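Local coordinates for protein glucoamylase (Thermoanaerobacterium thermosaccharolyticum, PDB 1LF6) that hydrolyses terminal alpha-1,4-linked glucose units from the non-reducing ends of glucan chains, probably releasing beta-D-glucose, at residues 571-585 with 593-606. Sequence-based numbering, arbitrary orientation.
Sequences PSWYRYNHDGYGEPS and AGKGRLWPLLTGER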
ATOM      1  N   PRO A 571     -12.035  14.354  12.778  1.00 14.43           N
ATOM      2  CA  PRO A 571     -12.980  14.274  11.671  1.00 14.51           C
ATOM      3  C   PRO A 571     -12.458  13.585  10.420  1.00 15.48           C
ATOM      4  O   PRO A 571     -11.259  13.614  10.124  1.00 12.84           O
ATOM      5  CB  PRO A 571     -13.293  15.732  11.407  1.00 15.89           C
ATOM      6  CG  PRO A 571     -11.926  16.354  11.565  1.00 16.53           C
ATOM      7  CD  PRO A 571     -11.406  15.688  12.835  1.00 13.25           C
ATOM      8  N   SER A 572     -13.376  12.949   9.700  1.00 15.34           N
ATOM      9  CA  SER A 572     -13.058  12.313   8.427  1.00 15.43           C
ATOM     10  C   SER A 572     -14.335  12.329   7.589  1.00 15.70           C
ATOM     11  O   SER A 572     -15.410  12.642   8.097  1.00 16.74           O
ATOM     12  CB  SER A 572     -12.551  10.884   8.609  1.00 17.44           C
ATOM     13  OG  SER A 572     -11.879  10.459   7.425  1.00 17.71           O
ATOM     14  N   TRP A 573     -14.210  12.004   6.311  1.00 14.53           N
ATOM     15  CA  TRP A 573     -15.344  12.021   5.402  1.00 15.78           C
ATOM     16  C   TRP A 573     -15.449  10.749   4.568  1.00 15.83           C
ATOM     17  O   TRP A 573     -14.455  10.048   4.378  1.00 15.25           O
ATOM     18  CB  TRP A 573     -15.212  13.203   4.435  1.00 13.94           C
ATOM     19  CG  TRP A 573     -15.372  14.548   5.060  1.00 13.84           C
ATOM     20  CD1 TRP A 573     -16.455  15.367   4.953  1.00 15.16           C
ATOM     21  CD2 TRP A 573     -14.443  15.221   5.926  1.00 14.89           C
ATOM     22  NE1 TRP A 573     -16.267  16.507   5.696  1.00 15.19           N
ATOM     23  CE2 TRP A 573     -15.041  16.444   6.306  1.00 12.71           C
ATOM     24  CE3 TRP A 573     -13.165  14.908   6.422  1.00 15.12           C
ATOM     25  CZ2 TRP A 573     -14.409  17.358   7.158  1.00 10.91           C
ATOM     26  CZ3 TRP A 573     -12.536  15.815   7.270  1.00 12.49           C
ATOM     27  CH2 TRP A 573     -13.161  17.027   7.628  1.00 14.13           C
ATOM     28  N   TYR A 574     -16.658  10.453   4.082  1.00 16.45           N
ATOM     29  CA  TYR A 574     -16.885   9.312   3.185  1.00 15.04           C
ATOM     30  C   TYR A 574     -16.529   9.883   1.812  1.00 13.85           C
ATOM     31  O   TYR A 574     -16.496  11.104   1.642  1.00 14.39           O
ATOM     32  CB  TYR A 574     -18.363   8.912   3.142  1.00 15.57           C
ATOM     33  CG  TYR A 574     -18.926   8.333   4.417  1.00 15.99           C
ATOM     34  CD1 TYR A 574     -18.738   6.993   4.737  1.00 15.97           C
ATOM     35  CD2 TYR A 574     -19.667   9.127   5.298  1.00 16.33           C
ATOM     36  CE1 TYR A 574     -19.275   6.450   5.900  1.00 18.30           C
ATOM     37  CE2 TYR A 574     -20.208   8.595   6.466  1.00 16.00           C
ATOM     38  CZ  TYR A 574     -20.009   7.256   6.759  1.00 18.73           C
ATOM     39  OH  TYR A 574     -20.551   6.720   7.905  1.00 20.47           O
ATOM     40  N   ARG A 575     -16.292   9.015   0.836  1.00 13.42           N
ATOM     41  CA  ARG A 575     -15.966   9.460  -0.523  1.00 14.77           C
ATOM     42  C   ARG A 575     -17.181  10.128  -1.172  1.00 14.18           C
ATOM     43  O   ARG A 575     -17.034  11.028  -1.994  1.00 13.64           O
ATOM     44  CB  ARG A 575     -15.550   8.273  -1.389  1.00 15.09           C
ATOM     45  CG  ARG A 575     -14.472   7.397  -0.793  1.00 17.89           C
ATOM     46  CD  ARG A 575     -14.581   5.993  -1.387  1.00 18.72           C
ATOM     47  NE  ARG A 575     -13.842   5.819  -2.615  1.00 22.17           N
ATOM     48  CZ  ARG A 575     -14.085   4.861  -3.507  1.00 19.73           C
ATOM     49  NH1 ARG A 575     -13.344   4.775  -4.602  1.00 20.04           N
ATOM     50  NH2 ARG A 575     -15.085   4.015  -3.325  1.00 18.92           N
ATOM     51  N   TYR A 576     -18.374   9.658  -0.811  1.00 13.59           N
ATOM     52  CA  TYR A 576     -19.642  10.195  -1.331  1.00 13.01           C
ATOM     53  C   TYR A 576     -20.789   9.427  -0.684  1.00 13.59           C
ATOM     54  O   TYR A 576     -20.577   8.338  -0.154  1.00 11.04           O
ATOM     55  CB  TYR A 576     -19.709  10.056  -2.860  1.00 14.15           C
ATOM     56  CG  TYR A 576     -19.518   8.643  -3.373  1.00 13.91           C
ATOM     57  CD1 TYR A 576     -20.578   7.731  -3.392  1.00 13.38           C
ATOM     58  CD2 TYR A 576     -18.269   8.208  -3.819  1.00 11.96           C
ATOM     59  CE1 TYR A 576     -20.399   6.425  -3.840  1.00  9.53           C
ATOM     60  CE2 TYR A 576     -18.080   6.898  -4.269  1.00 12.13           C
ATOM     61  CZ  TYR A 576     -19.149   6.017  -4.276  1.00 12.37           C
ATOM     62  OH  TYR A 576     -18.960   4.724  -4.708  1.00 11.95           O
ATOM     63  N   ASN A 577     -21.998   9.982  -0.721  1.00 14.88           N
ATOM     64  CA  ASN A 577     -23.141   9.307  -0.107  1.00 17.65           C
ATOM     65  C   ASN A 577     -23.442   7.983  -0.793  1.00 17.14           C
ATOM     66  O   ASN A 577     -23.377   7.883  -2.018  1.00 16.76           O
ATOM     67  CB  ASN A 577     -24.411  10.172  -0.174  1.00 21.40           C
ATOM     68  CG  ASN A 577     -24.128  11.614  -0.500  1.00 23.53           C
ATOM     69  OD1 ASN A 577     -23.557  11.927  -1.545  1.00 23.12           O
ATOM     70  ND2 ASN A 577     -24.535  12.512   0.396  1.00 28.18           N
ATOM     71  N   HIS A 578     -23.772   6.979   0.013  1.00 17.14           N
ATOM     72  CA  HIS A 578     -24.127   5.646  -0.467  1.00 16.68           C
ATOM     73  C   HIS A 578     -22.967   4.823  -1.008  1.00 17.37           C
ATOM     74  O   HIS A 578     -23.170   3.837  -1.717  1.00 16.99           O
ATOM     75  CB  HIS A 578     -25.234   5.757  -1.518  1.00 18.80           C
ATOM     76  CG  HIS A 578     -26.404   6.573  -1.063  1.00 19.99           C
ATOM     77  ND1 HIS A 578     -27.177   6.221   0.021  1.00 17.25           N
ATOM     78  CD2 HIS A 578     -26.904   7.748  -1.516  1.00 18.19           C
ATOM     79  CE1 HIS A 578     -28.103   7.143   0.220  1.00 20.16           C
ATOM     80  NE2 HIS A 578     -27.959   8.081  -0.699  1.00 21.02           N
ATOM     81  N   ASP A 579     -21.749   5.228  -0.669  1.00 16.15           N
ATOM     82  CA  ASP A 579     -20.562   4.505  -1.106  1.00 14.70           C
ATOM     83  C   ASP A 579     -20.667   3.104  -0.508  1.00 14.78           C
ATOM     84  O   ASP A 579     -20.972   2.948   0.675  1.00 13.84           O
ATOM     85  CB  ASP A 579     -19.304   5.220  -0.595  1.00 14.44           C
ATOM     86  CG  ASP A 579     -18.014   4.522  -1.004  1.00 14.71           C
ATOM     87  OD1 ASP A 579     -18.063   3.543  -1.779  1.00 11.40           O
ATOM     88  OD2 ASP A 579     -16.940   4.970  -0.548  1.00 15.09           O
ATOM     89  N   GLY A 580     -20.432   2.080  -1.323  1.00 15.52           N
ATOM     90  CA  GLY A 580     -20.526   0.725  -0.814  1.00 16.45           C
ATOM     91  C   GLY A 580     -19.203  -0.011  -0.730  1.00 16.57           C
ATOM     92  O   GLY A 580     -19.169  -1.168  -0.327  1.00 17.24           O
ATOM     93  N   TYR A 581     -18.112   0.657  -1.096  1.00 17.18           N
ATOM     94  CA  TYR A 581     -16.791   0.037  -1.076  1.00 19.07           C
ATOM     95  C   TYR A 581     -16.195  -0.099   0.333  1.00 19.68           C
ATOM     96  O   TYR A 581     -15.331   0.683   0.731  1.00 17.62           O
ATOM     97  CB  TYR A 581     -15.834   0.832  -1.975  1.00 19.68           C
ATOM     98  CG  TYR A 581     -14.484   0.175  -2.188  1.00 19.87           C
ATOM     99  CD1 TYR A 581     -13.311   0.792  -1.758  1.00 21.36           C
ATOM    100  CD2 TYR A 581     -14.380  -1.060  -2.830  1.00 18.94           C
ATOM    101  CE1 TYR A 581     -12.065   0.198  -1.964  1.00 21.09           C
ATOM    102  CE2 TYR A 581     -13.139  -1.663  -3.043  1.00 20.21           C
ATOM    103  CZ  TYR A 581     -11.986  -1.025  -2.604  1.00 21.38           C
ATOM    104  OH  TYR A 581     -10.758  -1.618  -2.807  1.00 20.63           O
ATOM    105  N   GLY A 582     -16.654  -1.104   1.077  1.00 21.44           N
ATOM    106  CA  GLY A 582     -16.146  -1.322   2.426  1.00 23.66           C
ATOM    107  C   GLY A 582     -16.898  -2.405   3.185  1.00 25.74           C
ATOM    108  O   GLY A 582     -17.878  -2.945   2.679  1.00 24.11           O
ATOM    109  N   GLU A 583     -16.454  -2.720   4.402  1.00 29.50           N
ATOM    110  CA  GLU A 583     -17.110  -3.754   5.207  1.00 34.18           C
ATOM    111  C   GLU A 583     -18.586  -3.462   5.433  1.00 37.05           C
ATOM    112  O   GLU A 583     -18.951  -2.367   5.874  1.00 35.52           O
ATOM    113  CB  GLU A 583     -16.411  -3.919   6.559  1.00 35.14           C
ATOM    114  CG  GLU A 583     -15.107  -4.685   6.475  1.00 37.71           C
ATOM    115  CD  GLU A 583     -13.909  -3.834   6.812  1.00 40.53           C
ATOM    116  OE1 GLU A 583     -13.233  -3.343   5.886  1.00 42.30           O
ATOM    117  OE2 GLU A 583     -13.626  -3.658   8.010  1.00 39.16           O
ATOM    118  N   PRO A 584     -19.455  -4.448   5.145  1.00 39.55           N
ATOM    119  CA  PRO A 584     -20.903  -4.296   5.312  1.00 42.43           C
ATOM    120  C   PRO A 584     -21.288  -4.109   6.773  1.00 44.32           C
ATOM    121  O   PRO A 584     -22.191  -3.341   7.100  1.00 45.58           O
ATOM    122  CB  PRO A 584     -21.455  -5.589   4.719  1.00 42.86           C
ATOM    123  CG  PRO A 584     -20.394  -6.580   5.069  1.00 42.23           C
ATOM    124  CD  PRO A 584     -19.116  -5.828   4.750  1.00 40.89           C
ATOM    125  N   SER A 585     -20.588  -4.816   7.649  1.00 45.42           N
ATOM    126  CA  SER A 585     -20.846  -4.724   9.073  1.00 47.09           C
ATOM    127  C   SER A 585     -19.514  -4.831   9.780  1.00 48.92           C
ATOM    128  O   SER A 585     -18.474  -5.013   9.141  1.00 47.65           O
ATOM    129  CB  SER A 585     -21.763  -5.857   9.543  1.00 46.91           C
ATOM    130  OG  SER A 585     -21.106  -7.110   9.462  1.00 45.19           O
ATOM    131  N   ALA A 593     -19.877  -6.071  -2.102  1.00 46.26           N
ATOM    132  CA  ALA A 593     -21.009  -5.216  -1.746  1.00 43.54           C
ATOM    133  C   ALA A 593     -21.113  -5.045  -0.231  1.00 42.03           C
ATOM    134  O   ALA A 593     -21.434  -5.993   0.490  1.00 42.68           O
ATOM    135  CB  ALA A 593     -22.301  -5.805  -2.296  1.00 43.66           C
ATOM    136  N   GLY A 594     -20.841  -3.830   0.242  1.00 38.29           N
ATOM    137  CA  GLY A 594     -20.903  -3.550   1.665  1.00 30.29           C
ATOM    138  C   GLY A 594     -21.183  -2.086   1.952  1.00 25.96           C
ATOM    139  O   GLY A 594     -22.140  -1.522   1.432  1.00 24.26           O
ATOM    140  N   LYS A 595     -20.339  -1.461   2.765  1.00 21.42           N
ATOM    141  CA  LYS A 595     -20.540  -0.060   3.112  1.00 20.94           C
ATOM    142  C   LYS A 595     -19.207   0.686   3.201  1.00 18.41           C
ATOM    143  O   LYS A 595     -18.349   0.347   4.015  1.00 16.38           O
ATOM    144  CB  LYS A 595     -21.280   0.015   4.446  1.00 21.95           C
ATOM    145  CG  LYS A 595     -21.889   1.350   4.807  1.00 27.25           C
ATOM    146  CD  LYS A 595     -22.609   1.186   6.141  1.00 29.94           C
ATOM    147  CE  LYS A 595     -23.473   2.367   6.508  1.00 33.53           C
ATOM    148  NZ  LYS A 595     -24.197   2.092   7.795  1.00 35.56           N
ATOM    149  N   GLY A 596     -19.041   1.693   2.348  1.00 17.40           N
ATOM    150  CA  GLY A 596     -17.819   2.480   2.337  1.00 16.71           C
ATOM    151  C   GLY A 596     -17.618   3.188   3.665  1.00 16.27           C
ATOM    152  O   GLY A 596     -18.567   3.707   4.244  1.00 15.24           O
ATOM    153  N   ARG A 597     -16.386   3.221   4.153  1.00 16.26           N
ATOM    154  CA  ARG A 597     -16.131   3.864   5.432  1.00 15.58           C
ATOM    155  C   ARG A 597     -15.376   5.183   5.279  1.00 14.60           C
ATOM    156  O   ARG A 597     -15.305   5.740   4.183  1.00 14.27           O
ATOM    157  CB  ARG A 597     -15.394   2.884   6.351  1.00 13.95           C
ATOM    158  CG  ARG A 597     -16.120   1.537   6.492  1.00 17.13           C
ATOM    159  CD  ARG A 597     -17.471   1.652   7.232  1.00 17.99           C
ATOM    160  NE  ARG A 597     -18.238   0.404   7.207  1.00 18.46           N
ATOM    161  CZ  ARG A 597     -19.308   0.155   7.964  1.00 21.26           C
ATOM    162  NH1 ARG A 597     -19.750   1.063   8.819  1.00 20.40           N
ATOM    163  NH2 ARG A 597     -19.946  -1.004   7.857  1.00 20.68           N
ATOM    164  N   LEU A 598     -14.833   5.686   6.381  1.00 14.16           N
ATOM    165  CA  LEU A 598     -14.109   6.957   6.395  1.00 15.11           C
ATOM    166  C   LEU A 598     -12.682   6.850   5.873  1.00 13.64           C
ATOM    167  O   LEU A 598     -11.967   5.909   6.193  1.00 14.35           O
ATOM    168  CB  LEU A 598     -14.097   7.522   7.817  1.00 16.33           C
ATOM    169  CG  LEU A 598     -15.298   8.343   8.312  1.00 20.34           C
ATOM    170  CD1 LEU A 598     -16.568   7.981   7.574  1.00 20.96           C
ATOM    171  CD2 LEU A 598     -15.451   8.124   9.813  1.00 17.99           C
ATOM    172  N   TRP A 599     -12.272   7.836   5.082  1.00 14.78           N
ATOM    173  CA  TRP A 599     -10.934   7.841   4.509  1.00 14.05           C
ATOM    174  C   TRP A 599     -10.024   8.899   5.115  1.00 12.76           C
ATOM    175  O   TRP A 599     -10.221  10.096   4.904  1.00 11.86           O
ATOM    176  CB  TRP A 599     -11.007   8.066   2.994  1.00 12.58           C
ATOM    177  CG  TRP A 599     -11.561   6.900   2.218  1.00 13.38           C
ATOM    178  CD1 TRP A 599     -12.717   6.215   2.470  1.00 13.51           C
ATOM    179  CD2 TRP A 599     -10.998   6.316   1.040  1.00 12.53           C
ATOM    180  NE1 TRP A 599     -12.909   5.243   1.521  1.00 13.94           N
ATOM    181  CE2 TRP A 599     -11.868   5.281   0.630  1.00 13.61           C
ATOM    182  CE3 TRP A 599      -9.841   6.565   0.290  1.00 11.48           C
ATOM    183  CZ2 TRP A 599     -11.618   4.492  -0.501  1.00 12.79           C
ATOM    184  CZ3 TRP A 599      -9.592   5.782  -0.837  1.00 14.69           C
ATOM    185  CH2 TRP A 599     -10.481   4.755  -1.220  1.00 11.46           C
ATOM    186  N   PRO A 600      -9.014   8.477   5.888  1.00 14.12           N
ATOM    187  CA  PRO A 600      -8.143   9.512   6.450  1.00 14.65           C
ATOM    188  C   PRO A 600      -7.556  10.362   5.316  1.00 15.50           C
ATOM    189  O   PRO A 600      -7.176  11.514   5.518  1.00 15.61           O
ATOM    190  CB  PRO A 600      -7.086   8.712   7.228  1.00 14.66           C
ATOM    191  CG  PRO A 600      -7.299   7.270   6.815  1.00 19.84           C
ATOM    192  CD  PRO A 600      -8.760   7.170   6.513  1.00 14.98           C
ATOM    193  N   LEU A 601      -7.493   9.784   4.119  1.00 15.81           N
ATOM    194  CA  LEU A 601      -6.991  10.507   2.949  1.00 15.08           C
ATOM    195  C   LEU A 601      -7.805  11.790   2.780  1.00 13.57           C
ATOM    196  O   LEU A 601      -7.253  12.852   2.520  1.00 13.37           O
ATOM    197  CB  LEU A 601      -7.136   9.651   1.683  1.00 13.13           C
ATOM    198  CG  LEU A 601      -6.978  10.348   0.323  1.00 14.95           C
ATOM    199  CD1 LEU A 601      -5.580  10.935   0.182  1.00 12.59           C
ATOM    200  CD2 LEU A 601      -7.249   9.347  -0.793  1.00 14.70           C
ATOM    201  N   LEU A 602      -9.123  11.681   2.931  1.00 14.39           N
ATOM    202  CA  LEU A 602      -9.998  12.831   2.780  1.00 13.33           C
ATOM    203  C   LEU A 602      -9.879  13.816   3.939  1.00 13.63           C
ATOM    204  O   LEU A 602     -10.248  14.983   3.810  1.00 14.38           O
ATOM    205  CB  LEU A 602     -11.444  12.368   2.594  1.00 14.22           C
ATOM    206  CG  LEU A 602     -11.577  11.520   1.322  1.00 14.17           C
ATOM    207  CD1 LEU A 602     -13.023  11.079   1.130  1.00 13.06           C
ATOM    208  CD2 LEU A 602     -11.080  12.335   0.122  1.00 12.25           C
ATOM    209  N   THR A 603      -9.371  13.348   5.075  1.00 14.36           N
ATOM    210  CA  THR A 603      -9.161  14.226   6.222  1.00 14.03           C
ATOM    211  C   THR A 603      -7.981  15.114   5.835  1.00 13.23           C
ATOM    212  O   THR A 603      -7.978  16.316   6.086  1.00 14.27           O
ATOM    213  CB  THR A 603      -8.793  13.426   7.489  1.00 12.99           C
ATOM    214  OG1 THR A 603      -9.928  12.666   7.917  1.00 12.97           O
ATOM    215  CG2 THR A 603      -8.361  14.375   8.611  1.00 12.61           C
ATOM    216  N   GLY A 604      -6.980  14.495   5.216  1.00 13.21           N
ATOM    217  CA  GLY A 604      -5.808  15.224   4.776  1.00 15.39           C
ATOM    218  C   GLY A 604      -6.157  16.221   3.687  1.00 13.67           C
ATOM    219  O   GLY A 604      -5.689  17.361   3.709  1.00 12.52           O
ATOM    220  N   GLU A 605      -6.983  15.804   2.728  1.00 13.16           N
ATOM    221  CA  GLU A 605      -7.369  16.707   1.648  1.00 12.92           C
ATOM    222  C   GLU A 605      -8.152  17.909   2.172  1.00 13.66           C
ATOM    223  O   GLU A 605      -7.990  19.014   1.656  1.00 11.84           O
ATOM    224  CB  GLU A 605      -8.175  15.968   0.569  1.00 14.82           C
ATOM    225  CG  GLU A 605      -7.316  15.060  -0.316  1.00 15.53           C
ATOM    226  CD  GLU A 605      -8.006  14.647  -1.606  1.00 15.13           C
ATOM    227  OE1 GLU A 605      -7.420  13.847  -2.361  1.00 15.07           O
ATOM    228  OE2 GLU A 605      -9.129  15.124  -1.876  1.00 15.97           O
ATOM    229  N   ARG A 606      -8.989  17.702   3.190  1.00 12.21           N
ATOM    230  CA  ARG A 606      -9.746  18.813   3.763  1.00 14.86           C
ATOM    231  C   ARG A 606      -8.778  19.770   4.451  1.00 13.63           C
ATOM    232  O   ARG A 606      -8.945  20.990   4.400  1.00 16.16           O
ATOM    233  CB  ARG A 606     -10.778  18.328   4.790  1.00 15.59           C
ATOM    234  CG  ARG A 606     -11.358  19.461   5.634  1.00 21.86           C
ATOM    235  CD  ARG A 606     -12.150  20.484   4.794  1.00 21.97           C
ATOM    236  NE  ARG A 606     -13.497  19.999   4.534  1.00 27.63           N
ATOM    237  CZ  ARG A 606     -14.602  20.531   5.042  1.00 23.78           C
ATOM    238  NH1 ARG A 606     -15.776  20.002   4.745  1.00 28.34           N
ATOM    239  NH2 ARG A 606     -14.547  21.602   5.819  1.00 24.72           N
TER
HETATM  240  O   HOH W   1     -16.839   6.237   1.863  1.00 17.12           O
HETATM  241  O   HOH W   2     -15.038   3.715   0.804  1.00 18.45           O
HETATM  242  O   HOH W   3     -20.955   4.962   2.958  1.00 29.76           O
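W599 N, just ahead of helix 600-606, bonds W573 O, and further along G596 N bonds D579 O (2.8 Å), while strand 571-573 and the helix run at 107° to each other. T603 OG1 donates to P571 O on a lone pair in the carbonyl plane (2.7 Å) and accepts from S572 OG. R606, its chain bent at chi2 and chi3, lays CB over a face of the W573 six-membered ring and its guanidinium against CZ2; D560 takes both W573 NE1 and R606 NH1. Cut back to an alanine, W573 would probably leave the R606 chain without its flat support and D560 without one of its donors. L598 CD1 sits 3.5 Å above the centre of the Y574 ring. In this GH15 (alpha/alpha) barrel the loops run on toward the active site: E583 holds W325, the probable substrate-binding tryptophan. R597 NH2 meets E583 O at 2.6 Å, nearly in the guanidinium plane. R575 crosses W599 with CG over the indole's five-membered ring and its guanidinium only 8° from the ring plane. A water accepts from W599 NE1 (2.7 Å), close to D579 and Y581 O.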